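Local coordinates for magnetosome protein MamA (Magnetospirillum gryphiswaldense, PDB 3AS8) that probably serves as a scaffold of tetratricopeptide repeats, recognising copies of itself and other proteins to assemble a complex associated with the magnetosome, at residues A[108-113]-A[144-149]. Numbering follows the deposited sequence. Where two conformers were deposited one is given.
Sequences VNFNVR and GKVHRA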
ATOM      1  N   VAL A 108       5.480  -6.602  10.737  1.00 21.04           N
ATOM      2  CA  VAL A 108       4.269  -6.385  11.509  1.00 21.80           C
ATOM      3  C   VAL A 108       3.245  -5.492  10.822  1.00 21.47           C
ATOM      4  O   VAL A 108       2.229  -5.147  11.416  1.00 22.08           O
ATOM      5  CB  VAL A 108       4.556  -6.037  12.988  1.00 24.07           C
ATOM      6  CG1 VAL A 108       5.188  -7.305  13.665  1.00 18.99           C
ATOM      7  CG2 VAL A 108       5.462  -4.740  13.194  1.00 22.02           C
ATOM      8  N   ASN A 109       3.493  -5.168   9.550  1.00 20.70           N
ATOM      9  CA  ASN A 109       2.596  -4.316   8.776  1.00 19.92           C
ATOM     10  C   ASN A 109       1.500  -5.191   8.150  1.00 17.06           C
ATOM     11  O   ASN A 109       1.739  -5.937   7.180  1.00 18.11           O
ATOM     12  CB  ASN A 109       3.368  -3.523   7.723  1.00 20.66           C
ATOM     13  CG  ASN A 109       2.531  -2.540   7.028  1.00 20.62           C
ATOM     14  OD1 ASN A 109       1.363  -2.792   6.767  1.00 18.98           O
ATOM     15  ND2 ASN A 109       3.113  -1.343   6.730  1.00 27.66           N
ATOM     16  N   PHE A 110       0.320  -5.142   8.746  1.00 16.05           N
ATOM     17  CA  PHE A 110      -0.799  -5.983   8.335  1.00 15.25           C
ATOM     18  C   PHE A 110      -1.309  -5.619   6.937  1.00 15.72           C
ATOM     19  O   PHE A 110      -1.454  -6.478   6.116  1.00 15.02           O
ATOM     20  CB  PHE A 110      -1.946  -5.881   9.333  1.00 16.88           C
ATOM     21  CG  PHE A 110      -3.227  -6.555   8.869  1.00 15.47           C
ATOM     22  CD1 PHE A 110      -3.463  -7.898   9.145  1.00 19.03           C
ATOM     23  CD2 PHE A 110      -4.184  -5.845   8.158  1.00 16.68           C
ATOM     24  CE1 PHE A 110      -4.647  -8.475   8.724  1.00 19.34           C
ATOM     25  CE2 PHE A 110      -5.365  -6.443   7.710  1.00 19.21           C
ATOM     26  CZ  PHE A 110      -5.581  -7.727   7.988  1.00 17.73           C
ATOM     27  N   ASN A 111      -1.604  -4.342   6.694  1.00 17.52           N
ATOM     28  CA  ASN A 111      -2.113  -3.888   5.426  1.00 17.89           C
ATOM     29  C   ASN A 111      -1.230  -4.320   4.283  1.00 16.28           C
ATOM     30  O   ASN A 111      -1.725  -4.751   3.275  1.00 14.32           O
ATOM     31  CB  ASN A 111      -2.374  -2.365   5.366  1.00 20.27           C
ATOM     32  CG  ASN A 111      -3.244  -1.977   4.194  1.00 20.66           C
ATOM     33  OD1 ASN A 111      -4.257  -2.625   3.937  1.00 22.11           O
ATOM     34  ND2 ASN A 111      -2.809  -0.985   3.417  1.00 14.07           N
ATOM     35  N   VAL A 112       0.057  -4.115   4.391  1.00 16.79           N
ATOM     36  CA  VAL A 112       0.979  -4.519   3.319  1.00 16.56           C
ATOM     37  C   VAL A 112       0.843  -6.010   2.997  1.00 15.82           C
ATOM     38  O   VAL A 112       0.662  -6.414   1.828  1.00 15.58           O
ATOM     39  CB  VAL A 112       2.445  -4.128   3.632  1.00 17.39           C
ATOM     40  CG1 VAL A 112       3.461  -4.937   2.714  1.00 15.64           C
ATOM     41  CG2 VAL A 112       2.710  -2.618   3.431  1.00 21.56           C
ATOM     42  N   ARG A 113       0.768  -6.865   4.019  1.00 15.85           N
ATOM     43  CA  ARG A 113       0.710  -8.301   3.771  1.00 15.24           C
ATOM     44  C   ARG A 113      -0.654  -8.651   3.192  1.00 15.34           C
ATOM     45  O   ARG A 113      -0.752  -9.486   2.318  1.00 15.62           O
ATOM     46  CB  ARG A 113       0.896  -9.074   5.107  1.00 15.46           C
ATOM     47  CG  ARG A 113       0.786 -10.565   5.017  1.00 14.85           C
ATOM     48  CD  ARG A 113       1.722 -11.187   4.038  1.00 11.73           C
ATOM     49  NE  ARG A 113       3.098 -11.215   4.510  1.00 15.97           N
ATOM     50  CZ  ARG A 113       4.110 -11.809   3.875  1.00 14.00           C
ATOM     51  NH1 ARG A 113       5.295 -11.821   4.429  1.00 19.23           N
ATOM     52  NH2 ARG A 113       3.952 -12.463   2.749  1.00 18.84           N
ATOM     53  N   GLY A 144     -12.033 -10.938  10.156  1.00 19.58           N
ATOM     54  CA  GLY A 144     -12.938 -11.630   9.261  1.00 20.90           C
ATOM     55  C   GLY A 144     -12.682 -11.521   7.773  1.00 20.77           C
ATOM     56  O   GLY A 144     -12.797 -12.516   7.069  1.00 20.75           O
ATOM     57  N   LYS A 145     -12.296 -10.326   7.291  1.00 18.91           N
ATOM     58  CA  LYS A 145     -12.055 -10.153   5.867  1.00 18.28           C
ATOM     59  C   LYS A 145     -10.909 -11.067   5.433  1.00 17.50           C
ATOM     60  O   LYS A 145     -10.775 -11.353   4.225  1.00 16.33           O
ATOM     61  CB  LYS A 145     -11.782  -8.669   5.482  1.00 19.16           C
ATOM     62  CG  LYS A 145     -10.389  -8.107   5.905  1.00 19.60           C
ATOM     63  CD  LYS A 145     -10.223  -6.611   5.488  1.00 21.58           C
ATOM     64  CE  LYS A 145      -8.896  -6.081   5.877  1.00 21.92           C
ATOM     65  NZ  LYS A 145      -8.625  -4.714   5.314  1.00 17.55           N
ATOM     66  N   VAL A 146      -9.993 -11.426   6.351  1.00 16.55           N
ATOM     67  CA  VAL A 146      -8.853 -12.232   5.927  1.00 15.84           C
ATOM     68  C   VAL A 146      -9.335 -13.693   5.711  1.00 16.96           C
ATOM     69  O   VAL A 146      -8.987 -14.360   4.721  1.00 16.94           O
ATOM     70  CB  VAL A 146      -7.661 -12.172   6.906  1.00 17.53           C
ATOM     71  CG1 VAL A 146      -6.466 -13.079   6.303  1.00 17.07           C
ATOM     72  CG2 VAL A 146      -7.255 -10.770   7.073  1.00 15.94           C
ATOM     73  N   HIS A 147     -10.135 -14.214   6.636  1.00 16.26           N
ATOM     74  CA  HIS A 147     -10.693 -15.567   6.375  1.00 17.01           C
ATOM     75  C   HIS A 147     -11.527 -15.616   5.103  1.00 18.31           C
ATOM     76  O   HIS A 147     -11.529 -16.618   4.397  1.00 18.10           O
ATOM     77  CB  HIS A 147     -11.548 -16.015   7.529  1.00 16.05           C
ATOM     78  CG  HIS A 147     -10.754 -16.541   8.691  1.00 15.76           C
ATOM     79  ND1 HIS A 147     -10.253 -17.827   8.709  1.00 18.52           N
ATOM     80  CD2 HIS A 147     -10.394 -15.977   9.875  1.00 18.94           C
ATOM     81  CE1 HIS A 147      -9.615 -18.030   9.851  1.00 23.06           C
ATOM     82  NE2 HIS A 147      -9.680 -16.916  10.570  1.00 22.44           N
ATOM     83  N   ARG A 148     -12.284 -14.553   4.856  1.00 17.51           N
ATOM     84  CA  ARG A 148     -13.116 -14.457   3.660  0.50 18.48           C
ATOM     85  C   ARG A 148     -12.235 -14.489   2.400  1.00 18.01           C
ATOM     86  O   ARG A 148     -12.506 -15.209   1.457  1.00 16.77           O
ATOM     87  CB  ARG A 148     -13.994 -13.215   3.735  0.50 19.11           C
ATOM     88  CG  ARG A 148     -14.939 -12.999   2.577  0.50 20.22           C
ATOM     89  CD  ARG A 148     -16.240 -12.240   2.998  0.50 23.39           C
ATOM     90  NE  ARG A 148     -16.733 -12.410   4.390  0.50 20.27           N
ATOM     91  CZ  ARG A 148     -17.713 -13.229   4.803  0.50 22.19           C
ATOM     92  NH1 ARG A 148     -18.296 -14.083   3.981  0.50 26.46           N
ATOM     93  NH2 ARG A 148     -18.068 -13.242   6.081  0.50 21.18           N
ATOM     94  N   ALA A 149     -11.154 -13.728   2.409  1.00 16.99           N
ATOM     95  CA  ALA A 149     -10.233 -13.689   1.283  1.00 17.48           C
ATOM     96  C   ALA A 149      -9.639 -15.110   1.090  1.00 16.25           C
ATOM     97  O   ALA A 149      -9.505 -15.593  -0.032  1.00 14.15           O
ATOM     98  CB  ALA A 149      -9.091 -12.612   1.510  1.00 15.64           C
TER
HETATM   99  O   HOH W   1      -5.861  -3.922   5.674  1.00 19.29           O
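F110 meets V146 and K145 where the first turns of helices 110-122 and 144-156 face each other, a worked example of how two helices of a tetratricopeptide repeat fold, separated in sequence by helix 126-139, are joined. The tight part is small and apolar. Methyl CG2 of V146 comes to the rim of the phenyl ring, 3.6 Å from CZ and 3.8 Å from CE1 of F110, near the ring plane and not over a face. With CG anti to the backbone N (chi1 171°), the F110 ring reaches about halfway across the gap between two backbones whose closest CA atoms, those of F110 and V146, stand 10.5 Å apart. A136 on helix 126-139 also touches the ring, tying the contact to that intervening helix.

Toward solvent the join is looser. The chain of K145, extended beyond CG, rests its CE methylene against the ring edge, 4.0 Å from CE2 of F110. Its ammonium group then reaches water 1, which accepts from NZ of K145 at 2.9 Å and donates to OD1 of N111 at 2.7 Å. R115 also bonds that OD1, and F114 is a cation-pi partner of K145. With no direct polar link between the segments, the apolar edge contact probably sets how closely the two helices sit, while the water-mediated link is probably more easily rearranged.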